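Local coordinates for putative drug/sodium antiporter (Escherichia coli, PDB 4Z3N), which probably works as a MATE-family antiporter in the cell membrane, where it is linked to the transport of the genotoxin colibactin, at residues A[458-461]-A[462-465]; A[394-397]-A[398-401]; A[430-433]-A[434-438]. All coordinates share one frame; numbering follows the deposited sequence.

Contact 1 of 3, residues A[458-461]-A[462-465]; sequences PRLL and RWNQ. With CAC (cacodylate ion), chain I.
R459 and W463, one helical turn apart, run side by side in the same direction with guanidinium and indole planes only 6° apart. R459 CG forms a CH-pi contact, 3.9 Å from the centroid of the five-membered ring, while R459 CD lies 3.4 Å from W463 CZ2, above the rim of the six-membered ring. With CG opposite the backbone N (chi1 178°), the R459 chain is carried along the indole. L460 adds an apolar touch, its CD1 3.9 Å from W463 CE3.

The polar contacts gather round a cacodylate, probably from the crystallisation liquor. R462 presents its guanidinium edge: NH2 donates to cacodylate O1 at 2.7 Å, and the NH1 bond to O1 is bent and less certain. In the indole plane, W463 NE1 gives a weak hydrogen bond to cacodylate O2. The anion would probably offset the positive charge there.

N464 ND2 ties the turn to W321 O of helix 286-322. Backbone bonds set the spacing: R462 N donates to P458 O at 2.7 Å, W463 N to R459 O at 2.7 Å and Q465 N to L461 O at 3.1 Å. This i to i+4 ladder is that of a regular alpha-helix, here the short C-terminal helix 458-467.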
loop_
_atom_site.group_PDB
_atom_site.type_symbol
_atom_site.label_atom_id
_atom_site.label_comp_id
_atom_site.label_asym_id
_atom_site.label_seq_id
_atom_site.Cartn_x
_atom_site.Cartn_y
_atom_site.Cartn_z
ATOM N N PRO A 458 -11.679 24.924 15.208
ATOM C CA PRO A 458 -12.894 25.463 14.584
ATOM C C PRO A 458 -13.124 24.888 13.182
ATOM O O PRO A 458 -14.217 24.375 12.903
ATOM C CB PRO A 458 -12.612 26.963 14.514
ATOM C CG PRO A 458 -11.684 27.221 15.673
ATOM C CD PRO A 458 -10.907 25.958 15.927
ATOM N N ARG A 459 -12.085 24.904 12.349
ATOM C CA ARG A 459 -12.185 24.445 10.963
ATOM C C ARG A 459 -12.600 22.982 10.855
ATOM O O ARG A 459 -13.486 22.625 10.060
ATOM C CB ARG A 459 -10.856 24.643 10.253
ATOM C CG ARG A 459 -10.836 24.155 8.835
ATOM C CD ARG A 459 -9.433 23.890 8.428
ATOM N NE ARG A 459 -8.895 24.928 7.558
ATOM C CZ ARG A 459 -7.645 24.933 7.102
ATOM N NH1 ARG A 459 -6.807 23.961 7.446
ATOM N NH2 ARG A 459 -7.229 25.912 6.313
ATOM N N LEU A 460 -11.959 22.134 11.653
ATOM C CA LEU A 460 -12.314 20.716 11.673
ATOM C C LEU A 460 -13.804 20.497 12.030
ATOM O O LEU A 460 -14.479 19.692 11.399
ATOM C CB LEU A 460 -11.409 19.959 12.644
ATOM C CG LEU A 460 -11.757 18.486 12.591
ATOM C CD1 LEU A 460 -11.357 17.873 11.240
ATOM C CD2 LEU A 460 -11.191 17.731 13.788
ATOM N N LEU A 461 -14.304 21.236 13.024
ATOM C CA LEU A 461 -15.731 21.239 13.377
ATOM C C LEU A 461 -16.626 21.869 12.292
ATOM O O LEU A 461 -17.676 21.335 11.965
ATOM C CB LEU A 461 -15.948 21.961 14.705
ATOM C CG LEU A 461 -15.423 21.237 15.944
ATOM C CD1 LEU A 461 -15.935 21.960 17.164
ATOM C CD2 LEU A 461 -15.841 19.770 15.981
ATOM N N ARG A 462 -16.212 22.990 11.716
ATOM C CA ARG A 462 -16.930 23.484 10.549
ATOM C C ARG A 462 -17.009 22.454 9.406
ATOM O O ARG A 462 -18.057 22.326 8.772
ATOM C CB ARG A 462 -16.303 24.763 10.014
ATOM C CG ARG A 462 -17.275 25.510 9.145
ATOM C CD ARG A 462 -16.644 26.139 7.946
ATOM N NE ARG A 462 -15.318 26.679 8.207
ATOM C CZ ARG A 462 -14.336 26.629 7.314
ATOM N NH1 ARG A 462 -14.564 26.058 6.142
ATOM N NH2 ARG A 462 -13.137 27.131 7.592
ATOM N N TRP A 463 -15.912 21.739 9.142
ATOM C CA TRP A 463 -15.879 20.752 8.049
ATOM C C TRP A 463 -16.951 19.670 8.195
ATOM O O TRP A 463 -17.579 19.261 7.214
ATOM C CB TRP A 463 -14.506 20.079 7.965
ATOM C CG TRP A 463 -13.458 20.847 7.254
ATOM C CD1 TRP A 463 -13.619 22.001 6.555
ATOM C CD2 TRP A 463 -12.073 20.518 7.176
ATOM N NE1 TRP A 463 -12.419 22.416 6.042
ATOM C CE2 TRP A 463 -11.451 21.518 6.406
ATOM C CE3 TRP A 463 -11.299 19.470 7.671
ATOM C CZ2 TRP A 463 -10.077 21.500 6.119
ATOM C CZ3 TRP A 463 -9.937 19.452 7.382
ATOM C CH2 TRP A 463 -9.343 20.460 6.617
ATOM N N ASN A 464 -17.139 19.213 9.432
ATOM C CA ASN A 464 -18.179 18.253 9.775
ATOM C C ASN A 464 -19.620 18.816 9.706
ATOM O O ASN A 464 -20.557 18.102 9.332
ATOM C CB ASN A 464 -17.911 17.694 11.162
ATOM C CG ASN A 464 -18.637 16.395 11.403
ATOM O OD1 ASN A 464 -19.554 16.329 12.221
ATOM N ND2 ASN A 464 -18.259 15.356 10.661
ATOM N N GLN A 465 -19.788 20.091 10.049
ATOM C CA GLN A 465 -21.056 20.771 9.832
ATOM C C GLN A 465 -21.446 20.752 8.343
ATOM O O GLN A 465 -22.585 20.412 7.997
ATOM C CB GLN A 465 -20.986 22.209 10.356
ATOM C CG GLN A 465 -21.685 22.422 11.696
ATOM C CD GLN A 465 -21.440 23.815 12.273
ATOM O OE1 GLN A 465 -20.940 24.707 11.574
ATOM N NE2 GLN A 465 -21.780 24.005 13.557
HETATM AS AS CAC I . -11.906 25.772 3.895
HETATM O O1 CAC I . -11.782 26.366 5.427
HETATM O O2 CAC I . -10.786 24.421 3.741
HETATM C C1 CAC I . -13.703 25.164 3.508
HETATM C C2 CAC I . -11.420 27.137 2.623
#

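Contact 2 of 3, residues A[394-397]-A[398-401]; sequences EYYQ and AIGK
A Schellman motif joining Y396 and K401 closes helix 382-399. K401 N donates to Y396 O at 2.8 Å, with an N-H...O angle of 171°, and this nearly straight bond spans five residues. Inside it, G400 N makes a weak bond to Q397 O at 3.3 Å. G400 has the positive phi (83°) expected of the residue that turns the chain out of the helix. The preceding turn is still helical: A398 N donates to E394 O at 2.8 Å and I399 N to Y395 O at 3.1 Å, the latter less straight.

The side-chain packing is centred on I399. Its CD1 meets two rings, lying 4.0 Å from Y395 CE1 and 4.0 Å from Y396 CD1. The chi1 of 63° places I399 CG1 between the backbone N and the carbonyl carbon, from where CD1 can reach both tyrosines. I399 CG2 stands over one face of the Y395 ring, 4.2 Å above its plane and displaced toward the rim. The two tyrosines receive the isoleucine differently: Y396 runs alongside it in the same direction, whereas Y395 slants across it. Past the glycine, the K401 carbonyl folds back on Y396, with K401 O 3.4 Å from Y396 CB.

Polar ends lead to surrounding helices. Y395 OH is hydrogen-bonded to T329 OG1, and Q397 NE2 donates to both Q263 OE1 and V259 O of helix 250-284, so the buried amide nitrogen has two acceptors. K401 makes a cation-pi contact with W463 of helix 458-467, while V317 of helix 286-322 packs against Y395, A398 and I399, and helix 402-413 follows directly, with S405 touching Y396 and Q397.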
loop_
_atom_site.group_PDB
_atom_site.type_symbol
_atom_site.label_atom_id
_atom_site.label_comp_id
_atom_site.label_asym_id
_atom_site.label_seq_id
_atom_site.Cartn_x
_atom_site.Cartn_y
_atom_site.Cartn_z
ATOM N N GLU A 394 -4.393 8.770 6.518
ATOM C CA GLU A 394 -5.580 7.953 6.420
ATOM C C GLU A 394 -6.810 8.741 6.921
ATOM O O GLU A 394 -7.879 8.670 6.309
ATOM C CB GLU A 394 -5.389 6.661 7.224
ATOM C CG GLU A 394 -6.226 5.476 6.749
ATOM C CD GLU A 394 -5.764 4.954 5.394
ATOM O OE1 GLU A 394 -4.856 5.589 4.809
ATOM O OE2 GLU A 394 -6.291 3.914 4.914
ATOM N N TYR A 395 -6.637 9.486 8.021
ATOM C CA TYR A 395 -7.695 10.285 8.629
ATOM C C TYR A 395 -8.269 11.346 7.666
ATOM O O TYR A 395 -9.490 11.514 7.540
ATOM C CB TYR A 395 -7.170 10.957 9.916
ATOM C CG TYR A 395 -8.193 11.821 10.645
ATOM C CD1 TYR A 395 -8.384 13.148 10.288
ATOM C CD2 TYR A 395 -8.965 11.309 11.679
ATOM C CE1 TYR A 395 -9.296 13.940 10.925
ATOM C CE2 TYR A 395 -9.893 12.102 12.330
ATOM C CZ TYR A 395 -10.057 13.425 11.945
ATOM O OH TYR A 395 -10.973 14.256 12.581
ATOM N N TYR A 396 -7.393 12.067 6.990
ATOM C CA TYR A 396 -7.849 13.049 6.027
ATOM C C TYR A 396 -8.513 12.409 4.804
ATOM O O TYR A 396 -9.450 12.960 4.232
ATOM C CB TYR A 396 -6.687 13.941 5.613
ATOM C CG TYR A 396 -6.323 14.897 6.717
ATOM C CD1 TYR A 396 -7.202 15.903 7.104
ATOM C CD2 TYR A 396 -5.122 14.778 7.398
ATOM C CE1 TYR A 396 -6.883 16.777 8.133
ATOM C CE2 TYR A 396 -4.794 15.640 8.422
ATOM C CZ TYR A 396 -5.667 16.640 8.787
ATOM O OH TYR A 396 -5.310 17.494 9.805
ATOM N N GLN A 397 -8.045 11.239 4.418
ATOM C CA GLN A 397 -8.673 10.510 3.335
ATOM C C GLN A 397 -10.073 10.085 3.747
ATOM O O GLN A 397 -11.023 10.177 2.970
ATOM C CB GLN A 397 -7.828 9.297 2.954
ATOM C CG GLN A 397 -6.496 9.660 2.336
ATOM C CD GLN A 397 -6.640 10.081 0.898
ATOM O OE1 GLN A 397 -7.306 11.087 0.586
ATOM N NE2 GLN A 397 -6.036 9.301 -0.005
ATOM N N ALA A 398 -10.197 9.643 4.991
ATOM C CA ALA A 398 -11.482 9.213 5.513
ATOM C C ALA A 398 -12.492 10.364 5.542
ATOM O O ALA A 398 -13.677 10.144 5.278
ATOM C CB ALA A 398 -11.313 8.600 6.904
ATOM N N ILE A 399 -12.043 11.580 5.864
ATOM C CA ILE A 399 -12.984 12.690 6.013
ATOM C C ILE A 399 -13.107 13.537 4.731
ATOM O O ILE A 399 -13.799 14.559 4.727
ATOM C CB ILE A 399 -12.612 13.628 7.213
ATOM C CG1 ILE A 399 -11.262 14.305 6.991
ATOM C CG2 ILE A 399 -12.638 12.862 8.551
ATOM C CD1 ILE A 399 -11.114 15.585 7.752
ATOM N N GLY A 400 -12.433 13.121 3.655
ATOM C CA GLY A 400 -12.563 13.781 2.371
ATOM C C GLY A 400 -11.714 15.027 2.169
ATOM O O GLY A 400 -12.130 15.959 1.479
ATOM N N LYS A 401 -10.523 15.049 2.760
ATOM C CA LYS A 401 -9.639 16.199 2.648
ATOM C C LYS A 401 -8.207 15.796 2.257
ATOM O O LYS A 401 -7.257 16.035 3.004
ATOM C CB LYS A 401 -9.645 16.974 3.967
ATOM C CG LYS A 401 -11.043 17.450 4.399
ATOM C CD LYS A 401 -11.481 18.619 3.567
ATOM C CE LYS A 401 -12.904 19.040 3.875
ATOM N NZ LYS A 401 -13.199 20.309 3.153
#

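Contact 3 of 3, residues A[430-433]-A[434-438]; sequences MRIT and GVYFG
Y436 N donates to I432 O at 3.1 Å with an N-H...O angle of 172°, a nearly straight backbone bond in the first turns of helix 432-453. F437 N follows with a bond to T433 O at 3.2 Å. At the helix start R431 occupies the N-cap position, and its carbonyl O takes two donors: V435 N at 3.3 Å and, more weakly and with a bent geometry, G434 N. These bonds establish the helical repeat at the entrance to a predicted transmembrane helix.

Outward from the backbone, the Y436 ring lies across the I432 carbonyl. I432 O stands 3.4 Å above one face of the ring, offset toward its rim, and the Y436 chi2 of -21° turns that face to it. I432 CG2 approaches the same ring at its hydroxyl end, slanting across it; the separation modelled there is too short to carry weight at this resolution. Both residues extend into the protein: Y436 packs on Y277 of helix 250-284 and on Y371 and Q375 of helix 366-379, and I432 on L284 and A288.

F437 packs against T433 and M430. T433 runs beside it in the same direction and places CG2 in the plane of the ring, at its edge, 3.6 Å from F437 CE2. Through chi1 of -76°, T433 OG1 sits beside the backbone N and CG2 is left on the side of the phenyl ring. L424 of helix 417-427 touches both M430 and F437, and a bound monoolein molecule also touches F437, in keeping with a lipid-facing position.

M430 completes the packing before the helix: its CB rests 4.0 Å from G434 CA, and its chain crosses F437 at about a right angle, bringing the methyl CE to 4.2 Å from F437 CD2.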
loop_
_atom_site.group_PDB
_atom_site.type_symbol
_atom_site.label_atom_id
_atom_site.label_comp_id
_atom_site.label_asym_id
_atom_site.label_seq_id
_atom_site.Cartn_x
_atom_site.Cartn_y
_atom_site.Cartn_z
ATOM N N MET A 430 29.925 13.825 6.066
ATOM C CA MET A 430 29.332 12.507 6.371
ATOM C C MET A 430 28.947 11.919 5.035
ATOM O O MET A 430 28.698 12.682 4.103
ATOM C CB MET A 430 28.110 12.655 7.292
ATOM C CG MET A 430 28.336 13.626 8.448
ATOM S SD MET A 430 26.951 13.969 9.539
ATOM C CE MET A 430 26.384 12.300 9.879
ATOM N N ARG A 431 28.976 10.609 4.840
ATOM C CA ARG A 431 28.620 10.224 3.475
ATOM C C ARG A 431 27.363 9.364 3.406
ATOM O O ARG A 431 26.254 9.901 3.306
ATOM C CB ARG A 431 29.790 9.505 2.803
ATOM C CG ARG A 431 31.108 10.287 2.854
ATOM C CD ARG A 431 32.179 9.662 1.952
ATOM N NE ARG A 431 32.587 10.561 0.867
ATOM C CZ ARG A 431 32.531 10.267 -0.432
ATOM N NH1 ARG A 431 32.089 9.081 -0.844
ATOM N NH2 ARG A 431 32.923 11.167 -1.326
ATOM N N ILE A 432 27.506 8.058 3.580
ATOM C CA ILE A 432 26.340 7.191 3.604
ATOM C C ILE A 432 25.609 7.360 4.943
ATOM O O ILE A 432 24.384 7.343 4.987
ATOM C CB ILE A 432 26.736 5.728 3.358
ATOM C CG1 ILE A 432 27.173 5.547 1.895
ATOM C CG2 ILE A 432 25.597 4.782 3.713
ATOM C CD1 ILE A 432 26.068 5.685 0.894
ATOM N N THR A 433 26.367 7.553 6.020
ATOM C CA THR A 433 25.798 7.824 7.340
ATOM C C THR A 433 24.941 9.078 7.296
ATOM O O THR A 433 23.971 9.213 8.054
ATOM C CB THR A 433 26.894 8.002 8.414
ATOM O OG1 THR A 433 27.420 6.724 8.768
ATOM C CG2 THR A 433 26.334 8.639 9.661
ATOM N N GLY A 434 25.304 9.993 6.398
ATOM C CA GLY A 434 24.564 11.231 6.217
ATOM C C GLY A 434 23.236 11.001 5.513
ATOM O O GLY A 434 22.262 11.641 5.838
ATOM N N VAL A 435 23.210 10.108 4.536
ATOM C CA VAL A 435 21.971 9.720 3.898
ATOM C C VAL A 435 20.993 9.165 4.934
ATOM O O VAL A 435 19.865 9.645 5.068
ATOM C CB VAL A 435 22.203 8.647 2.806
ATOM C CG1 VAL A 435 20.879 8.282 2.133
ATOM C CG2 VAL A 435 23.228 9.120 1.777
ATOM N N TYR A 436 21.441 8.148 5.666
ATOM C CA TYR A 436 20.626 7.498 6.677
ATOM C C TYR A 436 19.982 8.512 7.638
ATOM O O TYR A 436 18.772 8.455 7.902
ATOM C CB TYR A 436 21.464 6.511 7.467
ATOM C CG TYR A 436 22.063 5.394 6.669
ATOM C CD1 TYR A 436 21.541 5.021 5.442
ATOM C CD2 TYR A 436 23.155 4.693 7.162
ATOM C CE1 TYR A 436 22.099 3.962 4.722
ATOM C CE2 TYR A 436 23.719 3.648 6.465
ATOM C CZ TYR A 436 23.193 3.282 5.249
ATOM O OH TYR A 436 23.776 2.236 4.584
ATOM N N PHE A 437 20.781 9.438 8.160
ATOM C CA PHE A 437 20.242 10.394 9.109
ATOM C C PHE A 437 19.316 11.391 8.409
ATOM O O PHE A 437 18.235 11.708 8.908
ATOM C CB PHE A 437 21.358 11.134 9.855
ATOM C CG PHE A 437 21.909 10.371 11.020
ATOM C CD1 PHE A 437 21.145 10.197 12.172
ATOM C CD2 PHE A 437 23.184 9.813 10.967
ATOM C CE1 PHE A 437 21.641 9.483 13.264
ATOM C CE2 PHE A 437 23.689 9.097 12.052
ATOM C CZ PHE A 437 22.914 8.932 13.204
ATOM N N GLY A 438 19.738 11.874 7.249
ATOM C CA GLY A 438 18.976 12.882 6.556
ATOM C C GLY A 438 17.615 12.351 6.174
ATOM O O GLY A 438 16.598 13.022 6.361
#

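Overall arrangement
All three contacts are local: one within a helix, one at a helix end, one at a helix start. Contact 2 is the buried one, with its centre about 16 Å from that of the chain, against about 29 Å for contact 1 and 27 Å for contact 3. Contacts 1 and 2 adjoin, centres about 13 Å apart: W463 packs on I399 and Y396, and L460 on Y395, joining helices 458-467 and 382-399. Contact 3 touches neither, its centre lying about 34 Å from that of contact 2. Chemistry follows place: cationic and anion-binding in contact 1, a capped helix end with tyrosines in contact 2, a helix start with apolar and aromatic packing beside lipid in contact 3.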